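Local coordinates for protein small ribosomal subunit biogenesis GTPase RsgA (Thermotoga maritima, PDB 1U0L) that is a circularly permuted GTPase that probably hydrolyses GTP slowly and assists late maturation of the 30S ribosomal subunit, at residues Thr24-Glu29 against Gly222-Asp227; Ser184-Asn187 against Gly192-Leu195; Glu243-Phe248 against Asp260-Asp265; Gly270-Val275 against Ser283-Tyr288. All coordinates share one frame; numbering follows the deposited sequence.

Contact 1: Thr24-Glu29 against Gly222-Asp227; sequences TVEDEE and GGYVVD
Glu26 of strand 22-27, in the N-terminal OB-fold domain, meets Tyr224 of strand 224-226, in the P-loop GTPase sheet, and this one pair makes the whole contact between the two segments. The strands themselves stay well apart, with 11.8 Å between Glu26 CA and Tyr224 CA, and the gap is spanned by two long side chains that approach from opposite directions. The polar link is a hydrogen bond from Tyr224 OH to Glu26 OE2, 2.8 Å long, although the position of OE2 is somewhat doubtful. With CG anti to the backbone N (chi1 177°) and an extended chain beyond it, Glu26 carries its carboxylate clear of its own strand and up to the phenol. The charged interaction comes through the other oxygen: Glu26 OE1 forms a salt bridge with Lys218, on the strand next to 224-226, so two adjoining strands of the GTPase sheet hold one carboxylate, and the lysine would probably favour its ionised form. Apolar neighbours flank both partners, Ile171 touching Tyr224 from strand 171-175 and Val16 touching Glu26 from strand 11-19. The contact thus ties two domains together through side chains, without any shared sheet. Carboxylate and ring planes are turned 44° apart, and Glu26 OE1 lies in the plane of the tyrosine ring at its edge, 3.8 Å from Tyr224 CE2.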
loop_
_atom_site.group_PDB
_atom_site.type_symbol
_atom_site.label_atom_id
_atom_site.label_comp_id
_atom_site.label_asym_id
_atom_site.label_seq_id
_atom_site.Cartn_x
_atom_site.Cartn_y
_atom_site.Cartn_z
ATOM N N THR A 24 3.171 2.257 -22.274
ATOM C CA THR A 24 4.215 1.245 -22.395
ATOM C C THR A 24 3.692 -0.010 -21.713
ATOM O O THR A 24 3.394 0.025 -20.521
ATOM C CB THR A 24 5.500 1.666 -21.648
ATOM O OG1 THR A 24 5.788 3.044 -21.922
ATOM C CG2 THR A 24 6.681 0.807 -22.087
ATOM N N VAL A 25 3.570 -1.111 -22.447
ATOM C CA VAL A 25 3.090 -2.349 -21.834
ATOM C C VAL A 25 4.189 -3.392 -21.806
ATOM O O VAL A 25 5.145 -3.320 -22.564
ATOM C CB VAL A 25 1.859 -2.960 -22.585
ATOM C CG1 VAL A 25 1.166 -1.893 -23.419
ATOM C CG2 VAL A 25 2.288 -4.141 -23.440
ATOM N N GLU A 26 4.043 -4.364 -20.922
ATOM C CA GLU A 26 5.007 -5.444 -20.813
ATOM C C GLU A 26 4.254 -6.718 -21.136
ATOM O O GLU A 26 3.126 -6.900 -20.686
ATOM C CB GLU A 26 5.565 -5.518 -19.402
ATOM C CG GLU A 26 6.527 -6.659 -19.198
ATOM C CD GLU A 26 7.183 -6.615 -17.837
ATOM O OE1 GLU A 26 7.619 -5.513 -17.436
ATOM O OE2 GLU A 26 7.271 -7.676 -17.181
ATOM N N ASP A 27 4.872 -7.600 -21.914
ATOM C CA ASP A 27 4.221 -8.848 -22.309
ATOM C C ASP A 27 4.118 -9.857 -21.162
ATOM O O ASP A 27 5.120 -10.283 -20.594
ATOM C CB ASP A 27 4.968 -9.460 -23.500
ATOM C CG ASP A 27 4.258 -10.659 -24.082
ATOM O OD1 ASP A 27 3.131 -10.493 -24.588
ATOM O OD2 ASP A 27 4.832 -11.770 -24.035
ATOM N N GLU A 28 2.886 -10.230 -20.832
ATOM C CA GLU A 28 2.614 -11.177 -19.757
ATOM C C GLU A 28 3.325 -12.511 -19.954
ATOM O O GLU A 28 3.786 -13.121 -18.990
ATOM C CB GLU A 28 1.107 -11.414 -19.644
ATOM C CG GLU A 28 0.702 -12.456 -18.615
ATOM C CD GLU A 28 -0.803 -12.651 -18.549
ATOM O OE1 GLU A 28 -1.514 -11.695 -18.164
ATOM O OE2 GLU A 28 -1.274 -13.757 -18.888
ATOM N N GLU A 29 3.391 -12.968 -21.202
ATOM C CA GLU A 29 4.043 -14.234 -21.523
ATOM C C GLU A 29 5.513 -14.109 -21.138
ATOM O O GLU A 29 5.876 -14.264 -19.973
ATOM C CB GLU A 29 3.918 -14.527 -23.024
ATOM C CG GLU A 29 4.080 -15.998 -23.416
ATOM C CD GLU A 29 2.776 -16.782 -23.336
ATOM O OE1 GLU A 29 1.807 -16.397 -24.026
ATOM O OE2 GLU A 29 2.718 -17.783 -22.588
ATOM N N GLY A 222 10.847 -11.554 -9.703
ATOM C CA GLY A 222 9.465 -11.588 -10.151
ATOM C C GLY A 222 8.539 -10.831 -9.224
ATOM O O GLY A 222 8.485 -11.079 -8.015
ATOM N N GLY A 223 7.790 -9.902 -9.797
ATOM C CA GLY A 223 6.882 -9.095 -9.010
ATOM C C GLY A 223 7.239 -7.662 -9.332
ATOM O O GLY A 223 8.255 -7.416 -9.985
ATOM N N TYR A 224 6.415 -6.719 -8.899
ATOM C CA TYR A 224 6.704 -5.324 -9.162
ATOM C C TYR A 224 6.477 -4.461 -7.949
ATOM O O TYR A 224 5.716 -4.821 -7.044
ATOM C CB TYR A 224 5.810 -4.758 -10.250
ATOM C CG TYR A 224 5.772 -5.506 -11.546
ATOM C CD1 TYR A 224 4.963 -6.635 -11.702
ATOM C CD2 TYR A 224 6.448 -5.016 -12.664
ATOM C CE1 TYR A 224 4.816 -7.248 -12.943
ATOM C CE2 TYR A 224 6.307 -5.622 -13.910
ATOM C CZ TYR A 224 5.486 -6.731 -14.042
ATOM O OH TYR A 224 5.296 -7.278 -15.283
ATOM N N VAL A 225 7.143 -3.310 -7.953
ATOM C CA VAL A 225 6.979 -2.313 -6.907
ATOM C C VAL A 225 6.837 -0.975 -7.617
ATOM O O VAL A 225 7.513 -0.708 -8.613
ATOM C CB VAL A 225 8.157 -2.258 -5.911
ATOM C CG1 VAL A 225 9.437 -1.763 -6.600
ATOM C CG2 VAL A 225 7.755 -1.363 -4.725
ATOM N N VAL A 226 5.944 -0.142 -7.100
ATOM C CA VAL A 226 5.676 1.145 -7.714
ATOM C C VAL A 226 6.788 2.177 -7.650
ATOM O O VAL A 226 7.604 2.212 -6.740
ATOM C CB VAL A 226 4.375 1.763 -7.151
ATOM C CG1 VAL A 226 3.845 2.823 -8.102
ATOM C CG2 VAL A 226 3.321 0.677 -6.957
ATOM N N ASP A 227 6.793 2.992 -8.694
ATOM C CA ASP A 227 7.708 4.096 -8.936
ATOM C C ASP A 227 7.820 4.956 -7.689
ATOM O O ASP A 227 8.850 4.998 -7.046
ATOM C CB ASP A 227 7.120 4.920 -10.081
ATOM C CG ASP A 227 8.138 5.746 -10.788
ATOM O OD1 ASP A 227 9.319 5.357 -10.760
ATOM O OD2 ASP A 227 7.747 6.771 -11.393
#

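Contact 2: Ser184-Asn187 against Gly192-Leu195; sequences SLLN and GLKL. With GDP (guanosine-5'-diphosphate), chain E.
Leu186 and Leu193 cross at about a right angle, the branch point of the first against the root of the second, with Leu186 CG 3.8 Å from Leu193 CB. The chi1 of Leu186 (-174°) sets CG opposite the backbone N and brings CD2 over the loop. There CD2 rests on the backbone where Lys194 joins Leu195, with Leu186 CD2 3.6 Å from Leu195 N, and also faces Leu195 CG. One helical residue therefore packs on successive residues of the returning chain. Beside it, Asn187 leads its amide up to the backbone of Gly192 and Leu193, while Asn187 CB sits 3.6 Å from Leu193 O. With an alanine here, the amide filling this corner would be gone, and the turn at Gly192 would probably lose a polar neighbour and become freer to move. At the start of the segment Ser184 faces away from the loop and grips the alpha-phosphate of GDP: both Ser184 N, at 2.7 Å, and Ser184 OG, at 2.6 Å, bond to GDP O2A. Leu195 CD1 approaches the beta-phosphate, 3.6 Å from GDP O3B. Helix 182-189 is the helix that follows the P-loop in a GTPase nucleotide site, here with the outgoing loop folded back along it.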
loop_
_atom_site.group_PDB
_atom_site.type_symbol
_atom_site.label_atom_id
_atom_site.label_comp_id
_atom_site.label_asym_id
_atom_site.label_seq_id
_atom_site.Cartn_x
_atom_site.Cartn_y
_atom_site.Cartn_z
ATOM N N SER A 184 15.917 3.386 0.277
ATOM C CA SER A 184 17.115 2.633 0.644
ATOM C C SER A 184 16.834 1.145 0.708
ATOM O O SER A 184 17.684 0.337 0.325
ATOM C CB SER A 184 17.663 3.074 2.006
ATOM O OG SER A 184 17.953 4.458 2.046
ATOM N N LEU A 185 15.656 0.773 1.216
ATOM C CA LEU A 185 15.287 -0.644 1.310
ATOM C C LEU A 185 15.170 -1.227 -0.095
ATOM O O LEU A 185 15.657 -2.318 -0.377
ATOM C CB LEU A 185 13.958 -0.800 2.050
ATOM C CG LEU A 185 14.019 -0.673 3.571
ATOM C CD1 LEU A 185 12.630 -0.502 4.163
ATOM C CD2 LEU A 185 14.694 -1.911 4.128
ATOM N N LEU A 186 14.524 -0.464 -0.968
ATOM C CA LEU A 186 14.319 -0.846 -2.352
ATOM C C LEU A 186 15.636 -1.237 -2.997
ATOM O O LEU A 186 15.734 -2.274 -3.668
ATOM C CB LEU A 186 13.710 0.320 -3.122
ATOM C CG LEU A 186 13.304 0.045 -4.564
ATOM C CD1 LEU A 186 12.366 -1.140 -4.613
ATOM C CD2 LEU A 186 12.623 1.275 -5.140
ATOM N N ASN A 187 16.650 -0.401 -2.783
ATOM C CA ASN A 187 17.963 -0.640 -3.360
ATOM C C ASN A 187 18.664 -1.808 -2.698
ATOM O O ASN A 187 19.530 -2.435 -3.297
ATOM C CB ASN A 187 18.824 0.617 -3.269
ATOM C CG ASN A 187 20.065 0.528 -4.135
ATOM O OD1 ASN A 187 21.031 -0.142 -3.783
ATOM N ND2 ASN A 187 20.032 1.191 -5.288
ATOM N N GLY A 192 20.208 -1.035 -7.622
ATOM C CA GLY A 192 19.877 -0.324 -8.844
ATOM C C GLY A 192 18.520 0.361 -8.810
ATOM O O GLY A 192 18.384 1.494 -9.272
ATOM N N LEU A 193 17.518 -0.328 -8.271
ATOM C CA LEU A 193 16.158 0.197 -8.165
ATOM C C LEU A 193 16.042 1.307 -7.122
ATOM O O LEU A 193 16.693 1.261 -6.076
ATOM C CB LEU A 193 15.192 -0.921 -7.772
ATOM C CG LEU A 193 14.882 -2.030 -8.768
ATOM C CD1 LEU A 193 13.909 -2.995 -8.127
ATOM C CD2 LEU A 193 14.285 -1.433 -10.038
ATOM N N LYS A 194 15.193 2.296 -7.389
ATOM C CA LYS A 194 15.019 3.388 -6.438
ATOM C C LYS A 194 13.733 4.161 -6.658
ATOM O O LYS A 194 13.211 4.206 -7.771
ATOM C CB LYS A 194 16.202 4.350 -6.519
ATOM C CG LYS A 194 16.390 4.963 -7.897
ATOM C CD LYS A 194 17.645 5.819 -7.969
ATOM C CE LYS A 194 18.892 5.026 -7.578
ATOM N NZ LYS A 194 19.103 3.807 -8.413
ATOM N N LEU A 195 13.231 4.766 -5.583
ATOM C CA LEU A 195 12.011 5.562 -5.628
ATOM C C LEU A 195 12.225 6.837 -6.426
ATOM O O LEU A 195 13.358 7.202 -6.717
ATOM C CB LEU A 195 11.580 5.925 -4.216
ATOM C CG LEU A 195 11.118 4.755 -3.353
ATOM C CD1 LEU A 195 10.984 5.209 -1.905
ATOM C CD2 LEU A 195 9.789 4.224 -3.881
HETATM P PB GDP E . 12.749 7.485 2.083
HETATM O O1B GDP E . 11.853 6.693 2.986
HETATM O O2B GDP E . 12.324 8.938 1.932
HETATM O O3B GDP E . 12.943 6.837 0.694
HETATM O O3A GDP E . 14.247 7.510 2.817
HETATM P PA GDP E . 15.657 7.153 2.227
HETATM O O1A GDP E . 16.114 8.182 1.242
HETATM O O2A GDP E . 15.661 5.724 1.699
HETATM O "O5'" GDP E . 16.617 7.162 3.534
HETATM C "C5'" GDP E . 16.812 8.387 4.247
HETATM C "C4'" GDP E . 18.172 8.414 4.874
HETATM O "O4'" GDP E . 18.206 7.346 5.849
HETATM C "C3'" GDP E . 19.388 8.256 3.904
HETATM O "O3'" GDP E . 20.356 9.351 4.250
HETATM C "C2'" GDP E . 19.969 6.876 4.238
HETATM O "O2'" GDP E . 21.389 6.946 4.177
HETATM C "C1'" GDP E . 19.329 6.540 5.638
HETATM N N9 GDP E . 18.829 5.048 5.867
HETATM C C8 GDP E . 17.856 4.405 5.165
HETATM N N7 GDP E . 17.671 3.157 5.638
HETATM C C5 GDP E . 18.571 3.023 6.687
HETATM C C6 GDP E . 18.820 1.920 7.558
HETATM O O6 GDP E . 18.242 0.831 7.540
HETATM N N1 GDP E . 19.829 2.165 8.512
HETATM C C2 GDP E . 20.510 3.370 8.585
HETATM N N2 GDP E . 21.460 3.496 9.528
HETATM N N3 GDP E . 20.265 4.415 7.754
HETATM C C4 GDP E . 19.295 4.171 6.838
#

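Contact 3: Glu243-Phe248 against Asp260-Asp265; sequences ELKHYF and DCNHVD. With ZN (zinc ion), chain D.
Lys245 runs across the zinc-binding loop, and its side chain can be followed atom by atom from the histidine ligand to a group of oxygens. Lys245 CB lies at the edge of the His263 imidazole, in the ring plane, 3.7 Å from His263 CD2. CG takes the crowded position between the backbone N and the carbonyl carbon (chi1 78°), and covers the centre of one face of the neighbouring His246 ring. Lys245 CD returns to the ligand, 3.6 Å from His263 NE2, the ring nitrogen that does not hold the metal. A bend at chi3 then brings Lys245 CE over Asn262, 3.6 Å from Asn262 CA. At the tip, Lys245 NZ makes a salt bridge of 2.6 Å with Asp260 OD1, entering from well above the carboxylate plane, and a hydrogen bond of 2.6 Å to Asn262 OD1, whose C=O...N angle is 132°. A third, weak bond runs from Lys245 NZ to Cys261 O, 3.3 Å away. Exchanging this lysine for a methionine would probably leave Asp260 without its countercharge and set the Asn262 amide free to turn. The loop so gathered supplies two metal ligands, Cys261 SG at 2.3 Å from the zinc ion and His263 ND1. Cys256 and Cys269 complete a site of three cysteines and one histidine, the zinc-finger module of RsgA, with Lys245 in the second shell.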
loop_
_atom_site.group_PDB
_atom_site.type_symbol
_atom_site.label_atom_id
_atom_site.label_comp_id
_atom_site.label_asym_id
_atom_site.label_seq_id
_atom_site.Cartn_x
_atom_site.Cartn_y
_atom_site.Cartn_z
ATOM N N GLU A 243 -18.020 4.424 8.734
ATOM C CA GLU A 243 -17.331 3.444 7.900
ATOM C C GLU A 243 -15.956 3.046 8.456
ATOM O O GLU A 243 -15.550 1.878 8.395
ATOM C CB GLU A 243 -17.184 4.015 6.488
ATOM C CG GLU A 243 -16.277 3.228 5.563
ATOM C CD GLU A 243 -16.206 3.850 4.180
ATOM O OE1 GLU A 243 -15.376 3.391 3.363
ATOM O OE2 GLU A 243 -16.985 4.793 3.913
ATOM N N LEU A 244 -15.252 4.033 8.999
ATOM C CA LEU A 244 -13.926 3.853 9.573
ATOM C C LEU A 244 -13.744 2.577 10.414
ATOM O O LEU A 244 -12.742 1.877 10.267
ATOM C CB LEU A 244 -13.601 5.066 10.440
ATOM C CG LEU A 244 -12.244 5.766 10.362
ATOM C CD1 LEU A 244 -12.063 6.563 11.644
ATOM C CD2 LEU A 244 -11.115 4.769 10.201
ATOM N N LYS A 245 -14.700 2.281 11.292
ATOM C CA LYS A 245 -14.616 1.115 12.179
ATOM C C LYS A 245 -14.284 -0.206 11.475
ATOM O O LYS A 245 -13.743 -1.125 12.091
ATOM C CB LYS A 245 -15.923 0.955 12.967
ATOM C CG LYS A 245 -17.047 0.346 12.153
ATOM C CD LYS A 245 -18.356 0.300 12.901
ATOM C CE LYS A 245 -18.939 1.682 13.059
ATOM N NZ LYS A 245 -20.414 1.611 13.222
ATOM N N HIS A 246 -14.611 -0.299 10.191
ATOM C CA HIS A 246 -14.340 -1.509 9.421
ATOM C C HIS A 246 -12.891 -1.570 8.964
ATOM O O HIS A 246 -12.480 -2.518 8.304
ATOM C CB HIS A 246 -15.225 -1.569 8.173
ATOM C CG HIS A 246 -16.689 -1.520 8.462
ATOM N ND1 HIS A 246 -17.305 -2.394 9.330
ATOM C CD2 HIS A 246 -17.659 -0.693 8.007
ATOM C CE1 HIS A 246 -18.592 -2.103 9.402
ATOM N NE2 HIS A 246 -18.832 -1.076 8.608
ATOM N N TYR A 247 -12.110 -0.559 9.305
ATOM C CA TYR A 247 -10.731 -0.529 8.876
ATOM C C TYR A 247 -9.746 -0.718 10.024
ATOM O O TYR A 247 -8.579 -0.311 9.958
ATOM C CB TYR A 247 -10.511 0.768 8.117
ATOM C CG TYR A 247 -11.410 0.849 6.898
ATOM C CD1 TYR A 247 -11.941 2.067 6.474
ATOM C CD2 TYR A 247 -11.697 -0.291 6.139
ATOM C CE1 TYR A 247 -12.732 2.153 5.323
ATOM C CE2 TYR A 247 -12.480 -0.213 4.986
ATOM C CZ TYR A 247 -12.987 1.012 4.588
ATOM O OH TYR A 247 -13.700 1.115 3.423
ATOM N N PHE A 248 -10.244 -1.360 11.075
ATOM C CA PHE A 248 -9.470 -1.696 12.259
ATOM C C PHE A 248 -9.779 -3.167 12.542
ATOM O O PHE A 248 -10.665 -3.460 13.345
ATOM C CB PHE A 248 -9.915 -0.857 13.455
ATOM C CG PHE A 248 -9.249 0.487 13.551
ATOM C CD1 PHE A 248 -9.661 1.544 12.751
ATOM C CD2 PHE A 248 -8.194 0.686 14.444
ATOM C CE1 PHE A 248 -9.040 2.783 12.830
ATOM C CE2 PHE A 248 -7.558 1.913 14.539
ATOM C CZ PHE A 248 -7.982 2.973 13.725
ATOM N N ASP A 260 -24.701 -1.639 14.582
ATOM C CA ASP A 260 -23.688 -0.751 14.022
ATOM C C ASP A 260 -23.341 0.349 15.033
ATOM O O ASP A 260 -23.683 1.519 14.864
ATOM C CB ASP A 260 -24.168 -0.117 12.712
ATOM C CG ASP A 260 -23.073 0.695 12.023
ATOM O OD1 ASP A 260 -22.001 0.118 11.730
ATOM O OD2 ASP A 260 -23.282 1.902 11.777
ATOM N N CYS A 261 -22.665 -0.060 16.094
ATOM C CA CYS A 261 -22.231 0.841 17.138
ATOM C C CYS A 261 -20.875 1.366 16.686
ATOM O O CYS A 261 -19.997 0.575 16.351
ATOM C CB CYS A 261 -22.079 0.054 18.430
ATOM S SG CYS A 261 -21.184 0.889 19.718
ATOM N N ASN A 262 -20.704 2.685 16.668
ATOM C CA ASN A 262 -19.450 3.286 16.245
ATOM C C ASN A 262 -18.332 3.176 17.278
ATOM O O ASN A 262 -17.214 3.649 17.052
ATOM C CB ASN A 262 -19.680 4.746 15.862
ATOM C CG ASN A 262 -20.569 4.887 14.629
ATOM O OD1 ASN A 262 -20.371 4.197 13.619
ATOM N ND2 ASN A 262 -21.547 5.788 14.701
ATOM N N HIS A 263 -18.637 2.553 18.411
ATOM C CA HIS A 263 -17.657 2.335 19.471
ATOM C C HIS A 263 -17.146 3.584 20.199
ATOM O O HIS A 263 -16.163 3.507 20.935
ATOM C CB HIS A 263 -16.465 1.561 18.906
ATOM C CG HIS A 263 -16.850 0.495 17.929
ATOM N ND1 HIS A 263 -17.512 -0.653 18.304
ATOM C CD2 HIS A 263 -16.699 0.422 16.585
ATOM C CE1 HIS A 263 -17.752 -1.388 17.233
ATOM N NE2 HIS A 263 -17.269 -0.759 16.177
ATOM N N VAL A 264 -17.790 4.732 20.001
ATOM C CA VAL A 264 -17.346 5.948 20.683
ATOM C C VAL A 264 -18.138 6.165 21.973
ATOM O O VAL A 264 -17.719 5.723 23.036
ATOM C CB VAL A 264 -17.511 7.206 19.798
ATOM C CG1 VAL A 264 -17.007 8.445 20.551
ATOM C CG2 VAL A 264 -16.760 7.029 18.494
ATOM N N ASP A 265 -19.286 6.831 21.865
ATOM C CA ASP A 265 -20.136 7.117 23.014
ATOM C C ASP A 265 -21.074 5.988 23.406
ATOM O O ASP A 265 -21.339 5.782 24.593
ATOM C CB ASP A 265 -20.981 8.371 22.771
ATOM C CG ASP A 265 -20.210 9.656 23.027
ATOM O OD1 ASP A 265 -19.369 9.671 23.953
ATOM O OD2 ASP A 265 -20.459 10.651 22.315
HETATM ZN ZN ZN D . -19.323 -0.480 19.851
#

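Contact 4: Gly270-Val275 against Ser283-Tyr288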
loop_
_atom_site.group_PDB
_atom_site.type_symbol
_atom_site.label_atom_id
_atom_site.label_comp_id
_atom_site.label_asym_id
_atom_site.label_seq_id
_atom_site.Cartn_x
_atom_site.Cartn_y
_atom_site.Cartn_z
ATOM N N GLY A 270 -18.681 -3.796 22.812
ATOM C CA GLY A 270 -17.740 -4.886 22.974
ATOM C C GLY A 270 -16.323 -4.410 22.712
ATOM O O GLY A 270 -15.347 -4.916 23.290
ATOM N N VAL A 271 -16.214 -3.430 21.822
ATOM C CA VAL A 271 -14.926 -2.868 21.494
ATOM C C VAL A 271 -14.442 -2.075 22.701
ATOM O O VAL A 271 -13.337 -2.316 23.193
ATOM C CB VAL A 271 -15.009 -1.947 20.269
ATOM C CG1 VAL A 271 -13.715 -1.169 20.144
ATOM C CG2 VAL A 271 -15.235 -2.774 19.013
ATOM N N LYS A 272 -15.256 -1.140 23.194
ATOM C CA LYS A 272 -14.850 -0.380 24.369
ATOM C C LYS A 272 -14.553 -1.319 25.532
ATOM O O LYS A 272 -13.629 -1.081 26.300
ATOM C CB LYS A 272 -15.915 0.644 24.762
ATOM C CG LYS A 272 -15.831 1.897 23.914
ATOM C CD LYS A 272 -16.117 3.155 24.715
ATOM C CE LYS A 272 -17.599 3.413 24.797
ATOM N NZ LYS A 272 -17.880 4.606 25.632
ATOM N N GLU A 273 -15.321 -2.399 25.648
ATOM C CA GLU A 273 -15.102 -3.370 26.712
ATOM C C GLU A 273 -13.718 -3.990 26.548
ATOM O O GLU A 273 -12.937 -4.045 27.500
ATOM C CB GLU A 273 -16.163 -4.472 26.666
ATOM C CG GLU A 273 -15.912 -5.604 27.652
ATOM C CD GLU A 273 -16.914 -6.738 27.522
ATOM O OE1 GLU A 273 -18.120 -6.492 27.730
ATOM O OE2 GLU A 273 -16.500 -7.877 27.209
ATOM N N ALA A 274 -13.425 -4.443 25.331
ATOM C CA ALA A 274 -12.150 -5.071 24.989
ATOM C C ALA A 274 -10.932 -4.213 25.341
ATOM O O ALA A 274 -9.888 -4.732 25.749
ATOM C CB ALA A 274 -12.129 -5.403 23.497
ATOM N N VAL A 275 -11.061 -2.902 25.171
ATOM C CA VAL A 275 -9.971 -1.987 25.478
ATOM C C VAL A 275 -9.681 -1.946 26.979
ATOM O O VAL A 275 -8.518 -1.926 27.392
ATOM C CB VAL A 275 -10.299 -0.578 24.989
ATOM C CG1 VAL A 275 -9.226 0.405 25.450
ATOM C CG2 VAL A 275 -10.409 -0.583 23.483
ATOM N N SER A 283 -3.778 2.406 22.101
ATOM C CA SER A 283 -3.381 3.256 20.985
ATOM C C SER A 283 -4.330 3.078 19.825
ATOM O O SER A 283 -4.756 4.052 19.207
ATOM C CB SER A 283 -1.963 2.915 20.534
ATOM O OG SER A 283 -1.830 1.533 20.291
ATOM N N ARG A 284 -4.664 1.827 19.534
ATOM C CA ARG A 284 -5.570 1.539 18.435
ATOM C C ARG A 284 -6.883 2.274 18.644
ATOM O O ARG A 284 -7.286 3.109 17.822
ATOM C CB ARG A 284 -5.814 0.032 18.328
ATOM C CG ARG A 284 -4.578 -0.753 17.886
ATOM C CD ARG A 284 -4.204 -0.465 16.431
ATOM N NE ARG A 284 -5.160 -1.077 15.517
ATOM C CZ ARG A 284 -5.066 -1.052 14.193
ATOM N NH1 ARG A 284 -4.051 -0.440 13.610
ATOM N NH2 ARG A 284 -5.990 -1.646 13.449
ATOM N N TYR A 285 -7.549 1.973 19.754
ATOM C CA TYR A 285 -8.818 2.617 20.050
ATOM C C TYR A 285 -8.704 4.146 19.951
ATOM O O TYR A 285 -9.496 4.815 19.274
ATOM C CB TYR A 285 -9.294 2.246 21.458
ATOM C CG TYR A 285 -10.646 2.838 21.739
ATOM C CD1 TYR A 285 -11.778 2.336 21.112
ATOM C CD2 TYR A 285 -10.781 3.979 22.522
ATOM C CE1 TYR A 285 -13.006 2.957 21.243
ATOM C CE2 TYR A 285 -12.011 4.611 22.660
ATOM C CZ TYR A 285 -13.119 4.095 22.009
ATOM O OH TYR A 285 -14.337 4.737 22.081
ATOM N N GLU A 286 -7.698 4.670 20.646
ATOM C CA GLU A 286 -7.406 6.091 20.723
ATOM C C GLU A 286 -7.340 6.757 19.361
ATOM O O GLU A 286 -8.054 7.732 19.102
ATOM C CB GLU A 286 -6.083 6.279 21.464
ATOM C CG GLU A 286 -5.700 7.707 21.750
ATOM C CD GLU A 286 -4.421 7.792 22.552
ATOM O OE1 GLU A 286 -3.366 7.356 22.041
ATOM O OE2 GLU A 286 -4.470 8.287 23.695
ATOM N N ASN A 287 -6.486 6.224 18.492
ATOM C CA ASN A 287 -6.317 6.779 17.160
ATOM C C ASN A 287 -7.594 6.651 16.328
ATOM O O ASN A 287 -7.934 7.569 15.553
ATOM C CB ASN A 287 -5.136 6.103 16.466
ATOM C CG ASN A 287 -3.819 6.392 17.158
ATOM O OD1 ASN A 287 -3.514 7.544 17.456
ATOM N ND2 ASN A 287 -3.027 5.350 17.415
ATOM N N TYR A 288 -8.302 5.525 16.492
ATOM C CA TYR A 288 -9.549 5.309 15.767
ATOM C C TYR A 288 -10.569 6.394 16.147
ATOM O O TYR A 288 -11.224 6.975 15.280
ATOM C CB TYR A 288 -10.139 3.932 16.072
ATOM C CG TYR A 288 -11.609 3.871 15.718
ATOM C CD1 TYR A 288 -12.041 4.057 14.399
ATOM C CD2 TYR A 288 -12.578 3.754 16.719
ATOM C CE1 TYR A 288 -13.391 4.142 14.092
ATOM C CE2 TYR A 288 -13.930 3.837 16.424
ATOM C CZ TYR A 288 -14.332 4.034 15.113
ATOM O OH TYR A 288 -15.676 4.154 14.837
#
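Tyr285 OH is held by a hydrogen bond to the backbone carbonyl of His263, a zinc ligand, while the stem of Lys272 lies against the same oxygen, with Lys272 CD 3.6 Å away. Below this polar end the tyrosine serves as the main apolar surface between two helices. Its CG is anti to the backbone N (chi1 -176°), an orientation that sends the ring out from helix 282-296 toward helix 270-277. Val275 crosses the tyrosine side chain at about a right angle and touches its base: Val275 CG2 is 3.7 Å from Tyr285 CB and 3.8 Å from Tyr285 CG. One turn earlier, Val271 CG1 comes obliquely to the ring at Tyr285 CD1, 4.1 Å away. Lys272 bends at chi2 and chi3 and passes the far end of the ring, Lys272 CG 4.0 Å from Tyr285 CE1, before its amine goes on to a weak hydrogen bond with the carbonyl of Val264. The three residues thus follow the tyrosine from base to hydroxyl. Across this interface the short helical segments run roughly antiparallel, at 136°, with 10.6 Å between their axes. Two helices packed beside a metal loop in this way build up the C-terminal zinc-finger domain, with Val271 against the ligand His263.

The four contacts form two groups on opposite sides of the chain's centre. Contact 2 is nested inside the loop closed by contact 1, their centres 16 Å apart, and they touch where Val225 of the GTPase sheet packs on Leu186 of helix 182-189. Contacts 3 and 4 follow in series, 10 Å apart between centres, and their centres lie about 37 to 40 Å from those of the first pair. Contact 1 joins the OB-fold domain to the GTPase sheet, contact 2 lies at the nucleotide, and contacts 3 and 4 lie within the zinc module, joined by the Tyr285 and Tyr288 hydroxyls on the carbonyls of His263 and Asn262. The GTPase domain therefore stands between two appended domains, consistent with an rRNA-binding assembly factor.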